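Local coordinates for ABC transporter periplasmic peptide-binding protein (Pseudoalteromonas, PDB 4QFP) that probably binds dipeptides in the periplasm and delivers them to an ABC transporter for import into the cell, at residues A[376-381]-A[407-412]; A[36-41]-A[244-249]; A[469-474]-A[485-490]. All blocks are in the same frame, centred on the assembly; numbering follows the deposited sequence.

In the fold
Following the chain from the N terminus, contact 2 closes first: the loop leaving strand 30-35 (residues 36-41) meets the end of strand 241-246, a loop closed over some 200 residues and joining two neighbouring parallel strands of the large mixed sheet. Contact 1 comes next and pairs strands 372-377 and 405-410 around helix 389-401. Contact 3, the shortest closure, packs helix 465-475 against helix 480-497 across the short turn that joins them. The three follow in series, none nested or crossed. Contacts 1 and 2 touch, V381 CG1 lying 3.9 Å from P248 O, and both approach the bound threonine, whereas contact 3 lies about 37 Å from contact 2, centre to centre.

Contact 1: residues A[376-381]-A[407-412]; sequences IWAMPV and VNIVEY
A378 N donates to V410 O over 2.8 Å, and the same oxygen also receives the CA-H of W377. This is the parallel strand pairing of a beta-alpha-beta unit, strand 372-377, helix 389-401 and strand 405-410. I376 extends the pairing in both directions along its backbone: its N gives a 3.0 Å bond to N408 O, while its O accepts V410 N at 3.1 Å. On one face of the sheet, with CG anti to the carbonyl carbon (chi1 -72°), the W377 indole lies alongside V410, whose CB sits over the five-membered ring, 3.6 Å from its centroid and close to the ring normal. Y412 meets the other end of the indole obliquely, with ring planes at 43°. I376 and I409 point to the opposite face, where I376 CG1 meets V407 CG1 at 3.9 Å and I409 packs on helix 389-401. Beyond the paired strands, the extended side chain of E411 passes A378 O with its CG, and OE1 forms a salt bridge with R390. The side chain of M379 is about 6 Å from the bound threonine. Beside I409, the methyl A378 CB rests 4.0 Å from I409 CG2.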
loop_
_atom_site.group_PDB
_atom_site.type_symbol
_atom_site.label_atom_id
_atom_site.label_comp_id
_atom_site.label_asym_id
_atom_site.label_seq_id
_atom_site.Cartn_x
_atom_site.Cartn_y
_atom_site.Cartn_z
ATOM N N ILE A 376 -2.215 -4.130 22.277
ATOM C CA ILE A 376 -2.376 -3.268 21.120
ATOM C C ILE A 376 -1.053 -3.291 20.400
ATOM O O ILE A 376 -0.032 -2.884 20.959
ATOM C CB ILE A 376 -2.698 -1.827 21.517
ATOM C CG1 ILE A 376 -4.061 -1.755 22.216
ATOM C CG2 ILE A 376 -2.691 -0.934 20.297
ATOM C CD1 ILE A 376 -4.520 -0.331 22.515
ATOM N N TRP A 377 -1.064 -3.805 19.175
ATOM C CA TRP A 377 0.135 -3.847 18.365
ATOM C C TRP A 377 0.356 -2.508 17.668
ATOM O O TRP A 377 -0.548 -1.959 17.032
ATOM C CB TRP A 377 0.069 -4.993 17.349
ATOM C CG TRP A 377 0.232 -6.359 17.978
ATOM C CD1 TRP A 377 -0.361 -6.816 19.125
ATOM C CD2 TRP A 377 1.045 -7.433 17.493
ATOM N NE1 TRP A 377 0.032 -8.106 19.377
ATOM C CE2 TRP A 377 0.896 -8.509 18.390
ATOM C CE3 TRP A 377 1.890 -7.589 16.388
ATOM C CZ2 TRP A 377 1.559 -9.719 18.218
ATOM C CZ3 TRP A 377 2.548 -8.798 16.217
ATOM C CH2 TRP A 377 2.380 -9.845 17.127
ATOM N N ALA A 378 1.575 -1.993 17.791
ATOM C CA ALA A 378 1.899 -0.666 17.303
ATOM C C ALA A 378 3.060 -0.716 16.334
ATOM O O ALA A 378 4.098 -1.316 16.623
ATOM C CB ALA A 378 2.227 0.255 18.477
ATOM N N MET A 379 2.879 -0.071 15.186
ATOM C CA MET A 379 3.920 0.036 14.183
ATOM C C MET A 379 5.112 0.809 14.720
ATOM O O MET A 379 4.961 1.822 15.416
ATOM C CB MET A 379 3.361 0.736 12.944
ATOM C CG MET A 379 1.963 0.285 12.597
ATOM S SD MET A 379 1.297 1.189 11.209
ATOM C CE MET A 379 0.703 2.666 12.032
ATOM N N PRO A 380 6.311 0.344 14.379
ATOM C CA PRO A 380 7.571 0.915 14.850
ATOM C C PRO A 380 8.073 2.084 13.991
ATOM O O PRO A 380 9.104 2.672 14.315
ATOM C CB PRO A 380 8.525 -0.274 14.746
ATOM C CG PRO A 380 8.009 -1.035 13.544
ATOM C CD PRO A 380 6.516 -0.843 13.526
ATOM N N VAL A 381 7.369 2.410 12.913
ATOM C CA VAL A 381 7.799 3.471 12.005
ATOM C C VAL A 381 6.659 4.424 11.671
ATOM O O VAL A 381 5.486 4.082 11.839
ATOM C CB VAL A 381 8.361 2.901 10.685
ATOM C CG1 VAL A 381 9.671 2.186 10.938
ATOM C CG2 VAL A 381 7.356 1.963 10.025
ATOM N N VAL A 407 -3.732 -2.600 29.008
ATOM C CA VAL A 407 -3.094 -2.773 27.708
ATOM C C VAL A 407 -1.589 -2.995 27.809
ATOM O O VAL A 407 -0.898 -2.280 28.532
ATOM C CB VAL A 407 -3.302 -1.531 26.820
ATOM C CG1 VAL A 407 -2.310 -1.539 25.666
ATOM C CG2 VAL A 407 -4.753 -1.444 26.326
ATOM N N ASN A 408 -1.090 -3.989 27.082
ATOM C CA ASN A 408 0.339 -4.091 26.809
ATOM C C ASN A 408 0.592 -3.796 25.334
ATOM O O ASN A 408 -0.113 -4.296 24.462
ATOM C CB ASN A 408 0.889 -5.467 27.196
ATOM C CG ASN A 408 0.407 -6.570 26.277
ATOM O OD1 ASN A 408 -0.779 -6.915 26.268
ATOM N ND2 ASN A 408 1.325 -7.144 25.513
ATOM N N ILE A 409 1.586 -2.957 25.063
ATOM C CA ILE A 409 1.906 -2.555 23.705
ATOM C C ILE A 409 2.938 -3.515 23.108
ATOM O O ILE A 409 4.003 -3.752 23.695
ATOM C CB ILE A 409 2.482 -1.128 23.687
ATOM C CG1 ILE A 409 1.472 -0.138 24.290
ATOM C CG2 ILE A 409 2.871 -0.723 22.279
ATOM C CD1 ILE A 409 2.044 1.243 24.553
ATOM N N VAL A 410 2.617 -4.070 21.942
ATOM C CA VAL A 410 3.522 -4.966 21.240
ATOM C C VAL A 410 4.058 -4.324 19.957
ATOM O O VAL A 410 3.287 -3.802 19.138
ATOM C CB VAL A 410 2.838 -6.295 20.878
ATOM C CG1 VAL A 410 3.829 -7.202 20.154
ATOM C CG2 VAL A 410 2.289 -6.983 22.125
ATOM N N GLU A 411 5.379 -4.382 19.792
ATOM C CA GLU A 411 6.083 -3.791 18.654
ATOM C C GLU A 411 7.185 -4.711 18.123
ATOM O O GLU A 411 7.891 -5.338 18.910
ATOM C CB GLU A 411 6.784 -2.521 19.116
ATOM C CG GLU A 411 6.086 -1.232 18.827
ATOM C CD GLU A 411 6.944 -0.040 19.182
ATOM O OE1 GLU A 411 7.165 0.196 20.390
ATOM O OE2 GLU A 411 7.397 0.658 18.252
ATOM N N TYR A 412 7.367 -4.755 16.802
ATOM C CA TYR A 412 8.519 -5.436 16.200
ATOM C C TYR A 412 9.089 -4.606 15.061
ATOM O O TYR A 412 8.457 -3.660 14.609
ATOM C CB TYR A 412 8.131 -6.802 15.624
ATOM C CG TYR A 412 7.651 -7.804 16.639
ATOM C CD1 TYR A 412 6.310 -7.884 16.969
ATOM C CD2 TYR A 412 8.534 -8.673 17.263
ATOM C CE1 TYR A 412 5.856 -8.797 17.894
ATOM C CE2 TYR A 412 8.089 -9.593 18.201
ATOM C CZ TYR A 412 6.744 -9.645 18.509
ATOM O OH TYR A 412 6.269 -10.550 19.429
#

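Contact 2: residues A[36-41]-A[244-249]; sequences EANPVS and YDITPN
E36 and P248 bring their backbones together where two neighbouring parallel strands run out into loops, their CA atoms 4.4 Å apart and P248 CA directing its hydrogen at E36 O over 3.3 Å. Strands 30-35 and 241-246 belong to the large mixed sheet, and the backbone bonds of D245 and T247 to A35 carry their pairing up to the edge of this contact. Past that point the chains are joined by van der Waals packing and the CA-H...O approach alone.

I246 contributes more surface than any other residue here. Its CG2 branch, placed anti to the backbone N by a chi1 of -51°, reaches A37 C at 3.7 Å, and CD1 lies 3.7 Å from A37 O. The end of N38 crosses the isoleucine at about a right angle, adding its amide group to the cover over CG2 and CG1. P248 closes the other end, its ring carbon CB 3.7 Å from E36 O. Shortening I246 to an alanine removes CG2 and CD1, which would probably open a gap beside the A37 carbonyl and the end of N38.

The side chain of E36 leaves the backbone away from 244-249 and comes within about 6 Å of the bound threonine; its OE2 bonds to S51 OG and forms a salt bridge with R383. T247 also faces away, with OG1 bonded to K256 and only weakly to D245 O. The chemistry is thus divided: charged and hydroxyl groups find their main partners outside the two segments, while the contact itself is apolar packing of an aliphatic side chain and a proline ring against backbone.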
loop_
_atom_site.group_PDB
_atom_site.type_symbol
_atom_site.label_atom_id
_atom_site.label_comp_id
_atom_site.label_asym_id
_atom_site.label_seq_id
_atom_site.Cartn_x
_atom_site.Cartn_y
_atom_site.Cartn_z
ATOM N N GLU A 36 12.793 3.957 5.443
ATOM C CA GLU A 36 12.451 3.492 6.788
ATOM C C GLU A 36 12.570 1.981 7.032
ATOM O O GLU A 36 12.480 1.530 8.172
ATOM C CB GLU A 36 11.051 3.972 7.204
ATOM C CG GLU A 36 9.890 3.206 6.572
ATOM C CD GLU A 36 9.464 3.788 5.240
ATOM O OE1 GLU A 36 10.185 4.659 4.717
ATOM O OE2 GLU A 36 8.400 3.397 4.717
ATOM N N ALA A 37 12.769 1.187 5.987
ATOM C CA ALA A 37 12.871 -0.259 6.190
ATOM C C ALA A 37 13.483 -0.953 4.980
ATOM O O ALA A 37 13.582 -0.355 3.916
ATOM C CB ALA A 37 11.493 -0.845 6.495
ATOM N N ASN A 38 13.902 -2.205 5.153
ATOM C CA ASN A 38 14.413 -2.999 4.039
ATOM C C ASN A 38 13.310 -3.232 3.028
ATOM O O ASN A 38 12.127 -3.227 3.387
ATOM C CB ASN A 38 14.895 -4.375 4.514
ATOM C CG ASN A 38 16.121 -4.307 5.385
ATOM O OD1 ASN A 38 16.140 -4.859 6.487
ATOM N ND2 ASN A 38 17.164 -3.670 4.888
ATOM N N PRO A 39 13.683 -3.444 1.757
ATOM C CA PRO A 39 12.698 -4.005 0.832
ATOM C C PRO A 39 12.597 -5.482 1.150
ATOM O O PRO A 39 13.601 -6.073 1.541
ATOM C CB PRO A 39 13.348 -3.806 -0.538
ATOM C CG PRO A 39 14.815 -3.806 -0.258
ATOM C CD PRO A 39 14.987 -3.202 1.112
ATOM N N VAL A 40 11.416 -6.071 1.006
ATOM C CA VAL A 40 11.240 -7.470 1.347
ATOM C C VAL A 40 11.406 -8.323 0.099
ATOM O O VAL A 40 11.440 -9.553 0.169
ATOM C CB VAL A 40 9.866 -7.715 1.985
ATOM C CG1 VAL A 40 9.748 -6.914 3.250
ATOM C CG2 VAL A 40 8.753 -7.317 1.031
ATOM N N SER A 41 11.531 -7.648 -1.037
ATOM C CA SER A 41 11.674 -8.297 -2.331
ATOM C C SER A 41 11.936 -7.224 -3.371
ATOM O O SER A 41 11.747 -6.042 -3.097
ATOM C CB SER A 41 10.397 -9.059 -2.682
ATOM O OG SER A 41 10.448 -9.551 -4.009
ATOM N N TYR A 244 19.600 4.094 -1.442
ATOM C CA TYR A 244 18.635 4.096 -0.344
ATOM C C TYR A 244 19.320 3.692 0.938
ATOM O O TYR A 244 19.723 2.550 1.088
ATOM C CB TYR A 244 17.468 3.141 -0.605
ATOM C CG TYR A 244 16.539 3.595 -1.709
ATOM C CD1 TYR A 244 16.802 3.279 -3.032
ATOM C CD2 TYR A 244 15.401 4.335 -1.424
ATOM C CE1 TYR A 244 15.963 3.691 -4.040
ATOM C CE2 TYR A 244 14.545 4.757 -2.433
ATOM C CZ TYR A 244 14.835 4.428 -3.738
ATOM O OH TYR A 244 14.002 4.834 -4.755
ATOM N N ASP A 245 19.431 4.642 1.861
ATOM C CA ASP A 245 20.023 4.393 3.161
ATOM C C ASP A 245 18.949 3.891 4.108
ATOM O O ASP A 245 18.019 4.626 4.456
ATOM C CB ASP A 245 20.620 5.693 3.692
ATOM C CG ASP A 245 21.435 5.487 4.944
ATOM O OD1 ASP A 245 21.305 4.405 5.564
ATOM O OD2 ASP A 245 22.207 6.409 5.301
ATOM N N ILE A 246 19.071 2.631 4.518
ATOM C CA ILE A 246 18.060 1.992 5.352
ATOM C C ILE A 246 18.265 2.400 6.802
ATOM O O ILE A 246 19.216 1.971 7.441
ATOM C CB ILE A 246 18.132 0.460 5.246
ATOM C CG1 ILE A 246 18.123 0.030 3.778
ATOM C CG2 ILE A 246 16.992 -0.193 6.019
ATOM C CD1 ILE A 246 17.010 0.668 2.965
ATOM N N THR A 247 17.352 3.223 7.306
ATOM C CA THR A 247 17.471 3.848 8.618
ATOM C C THR A 247 16.099 3.848 9.278
ATOM O O THR A 247 15.358 4.815 9.144
ATOM C CB THR A 247 17.882 5.320 8.454
ATOM O OG1 THR A 247 19.076 5.403 7.669
ATOM C CG2 THR A 247 18.122 5.972 9.795
ATOM N N PRO A 248 15.757 2.770 10.005
ATOM C CA PRO A 248 14.414 2.635 10.590
ATOM C C PRO A 248 14.109 3.695 11.643
ATOM O O PRO A 248 12.952 4.081 11.763
ATOM C CB PRO A 248 14.451 1.259 11.257
ATOM C CG PRO A 248 15.614 0.540 10.631
ATOM C CD PRO A 248 16.616 1.620 10.329
ATOM N N ASN A 249 15.120 4.143 12.387
ATOM C CA ASN A 249 14.951 5.162 13.440
ATOM C C ASN A 249 14.628 6.549 12.872
ATOM O O ASN A 249 15.463 7.175 12.232
ATOM C CB ASN A 249 16.213 5.214 14.323
ATOM C CG ASN A 249 16.086 6.176 15.497
ATOM O OD1 ASN A 249 16.404 5.830 16.640
ATOM N ND2 ASN A 249 15.633 7.383 15.224
#

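Contact 3: residues A[469-474]-A[485-490]; sequences LLLTKA and QYYDAA
The Y486 ring carries K473 CB over the centre of one face, 3.7 Å from the ring centroid, and L470 CD2 near its plane at the edge; the Y487 ring has A474 CB over a face, displaced toward the rim, and L471 CD2 at an edge. Both tyrosines project from helix 480-497, which packs against helix 465-475 as an antiparallel helical hairpin, with segment axes 8.7 Å apart at closest approach and 163° between their directions. K473 crosses Y486 at a slant, its extended chain bringing CD to 3.5 Å from Y486 CE1. L470 enters from the first helix with CG anti to its carbonyl carbon (chi1 -69°), laying CD1 against A490 N at 3.6 Å and against A489 CB. The small alanines thus give the leucine room close to the second backbone, and A474 CB likewise fits between Y486 CB and the Y487 ring. Y487 also meets F444, their rings almost parallel, and its hydroxyl bonds to R483. A water ties the two helices together: it donates to L471 O at 2.8 Å and accepts the hydrogen of Y487 OH at 2.7 Å.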
loop_
_atom_site.group_PDB
_atom_site.type_symbol
_atom_site.label_atom_id
_atom_site.label_comp_id
_atom_site.label_asym_id
_atom_site.label_seq_id
_atom_site.Cartn_x
_atom_site.Cartn_y
_atom_site.Cartn_z
ATOM N N LEU A 469 -20.826 -8.941 -0.486
ATOM C CA LEU A 469 -21.801 -8.822 -1.562
ATOM C C LEU A 469 -21.960 -7.374 -2.017
ATOM O O LEU A 469 -22.096 -7.105 -3.206
ATOM C CB LEU A 469 -23.150 -9.398 -1.132
ATOM C CG LEU A 469 -24.217 -9.496 -2.227
ATOM C CD1 LEU A 469 -23.697 -10.237 -3.449
ATOM C CD2 LEU A 469 -25.475 -10.180 -1.671
ATOM N N LEU A 470 -21.953 -6.447 -1.061
ATOM C CA LEU A 470 -21.936 -5.017 -1.358
ATOM C C LEU A 470 -20.785 -4.640 -2.280
ATOM O O LEU A 470 -20.962 -3.923 -3.272
ATOM C CB LEU A 470 -21.791 -4.229 -0.059
ATOM C CG LEU A 470 -22.980 -4.244 0.897
ATOM C CD1 LEU A 470 -22.633 -3.484 2.172
ATOM C CD2 LEU A 470 -24.187 -3.630 0.215
ATOM N N LEU A 471 -19.594 -5.111 -1.924
ATOM C CA LEU A 471 -18.385 -4.863 -2.701
ATOM C C LEU A 471 -18.488 -5.442 -4.098
ATOM O O LEU A 471 -17.981 -4.865 -5.063
ATOM C CB LEU A 471 -17.162 -5.476 -1.994
ATOM C CG LEU A 471 -16.845 -4.940 -0.594
ATOM C CD1 LEU A 471 -15.489 -5.417 -0.111
ATOM C CD2 LEU A 471 -16.885 -3.433 -0.629
ATOM N N THR A 472 -19.124 -6.601 -4.211
ATOM C CA THR A 472 -19.224 -7.241 -5.513
ATOM C C THR A 472 -20.178 -6.449 -6.391
ATOM O O THR A 472 -19.897 -6.184 -7.563
ATOM C CB THR A 472 -19.722 -8.681 -5.376
ATOM O OG1 THR A 472 -18.803 -9.418 -4.561
ATOM C CG2 THR A 472 -19.828 -9.334 -6.731
ATOM N N LYS A 473 -21.307 -6.057 -5.813
ATOM C CA LYS A 473 -22.309 -5.320 -6.571
ATOM C C LYS A 473 -21.779 -3.983 -7.056
ATOM O O LYS A 473 -22.144 -3.520 -8.140
ATOM C CB LYS A 473 -23.570 -5.134 -5.746
ATOM C CG LYS A 473 -24.336 -6.410 -5.523
ATOM C CD LYS A 473 -25.618 -6.139 -4.787
ATOM C CE LYS A 473 -26.375 -7.434 -4.504
ATOM N NZ LYS A 473 -27.502 -7.206 -3.570
ATOM N N ALA A 474 -20.911 -3.367 -6.257
ATOM C CA ALA A 474 -20.250 -2.127 -6.650
ATOM C C ALA A 474 -19.272 -2.324 -7.812
ATOM O O ALA A 474 -18.975 -1.379 -8.541
ATOM C CB ALA A 474 -19.536 -1.498 -5.448
ATOM N N GLN A 485 -23.710 4.144 -3.856
ATOM C CA GLN A 485 -24.744 3.637 -2.967
ATOM C C GLN A 485 -24.239 2.402 -2.224
ATOM O O GLN A 485 -24.357 2.299 -0.997
ATOM C CB GLN A 485 -26.027 3.341 -3.744
ATOM C CG GLN A 485 -26.748 4.610 -4.163
ATOM C CD GLN A 485 -27.836 4.365 -5.187
ATOM O OE1 GLN A 485 -28.134 5.233 -6.009
ATOM N NE2 GLN A 485 -28.439 3.182 -5.141
ATOM N N TYR A 486 -23.662 1.466 -2.967
ATOM C CA TYR A 486 -23.091 0.286 -2.333
ATOM C C TYR A 486 -21.948 0.651 -1.388
ATOM O O TYR A 486 -21.858 0.134 -0.283
ATOM C CB TYR A 486 -22.654 -0.725 -3.390
ATOM C CG TYR A 486 -23.842 -1.330 -4.101
ATOM C CD1 TYR A 486 -24.699 -2.193 -3.435
ATOM C CD2 TYR A 486 -24.127 -1.014 -5.419
ATOM C CE1 TYR A 486 -25.796 -2.739 -4.067
ATOM C CE2 TYR A 486 -25.227 -1.555 -6.062
ATOM C CZ TYR A 486 -26.056 -2.418 -5.380
ATOM O OH TYR A 486 -27.152 -2.970 -6.011
ATOM N N TYR A 487 -21.079 1.562 -1.802
ATOM C CA TYR A 487 -20.003 1.975 -0.905
ATOM C C TYR A 487 -20.504 2.680 0.358
ATOM O O TYR A 487 -19.883 2.579 1.413
ATOM C CB TYR A 487 -18.973 2.803 -1.652
ATOM C CG TYR A 487 -18.194 1.956 -2.634
ATOM C CD1 TYR A 487 -17.713 0.701 -2.273
ATOM C CD2 TYR A 487 -17.979 2.389 -3.926
ATOM C CE1 TYR A 487 -17.001 -0.084 -3.177
ATOM C CE2 TYR A 487 -17.281 1.615 -4.831
ATOM C CZ TYR A 487 -16.797 0.379 -4.453
ATOM O OH TYR A 487 -16.103 -0.380 -5.373
ATOM N N ASP A 488 -21.636 3.370 0.262
ATOM C CA ASP A 488 -22.242 3.977 1.444
ATOM C C ASP A 488 -22.644 2.891 2.434
ATOM O O ASP A 488 -22.421 3.018 3.633
ATOM C CB ASP A 488 -23.490 4.795 1.079
ATOM C CG ASP A 488 -23.170 6.057 0.290
ATOM O OD1 ASP A 488 -21.985 6.457 0.223
ATOM O OD2 ASP A 488 -24.123 6.653 -0.268
ATOM N N ALA A 489 -23.264 1.832 1.921
ATOM C CA ALA A 489 -23.724 0.727 2.755
ATOM C C ALA A 489 -22.552 -0.004 3.385
ATOM O O ALA A 489 -22.637 -0.454 4.525
ATOM C CB ALA A 489 -24.576 -0.251 1.931
ATOM N N ALA A 490 -21.465 -0.145 2.634
ATOM C CA ALA A 490 -20.249 -0.750 3.161
ATOM C C ALA A 490 -19.717 0.086 4.322
ATOM O O ALA A 490 -19.340 -0.444 5.373
ATOM C CB ALA A 490 -19.193 -0.861 2.064
HETATM O O HOH W 1 -16.074 -2.915 -4.497
#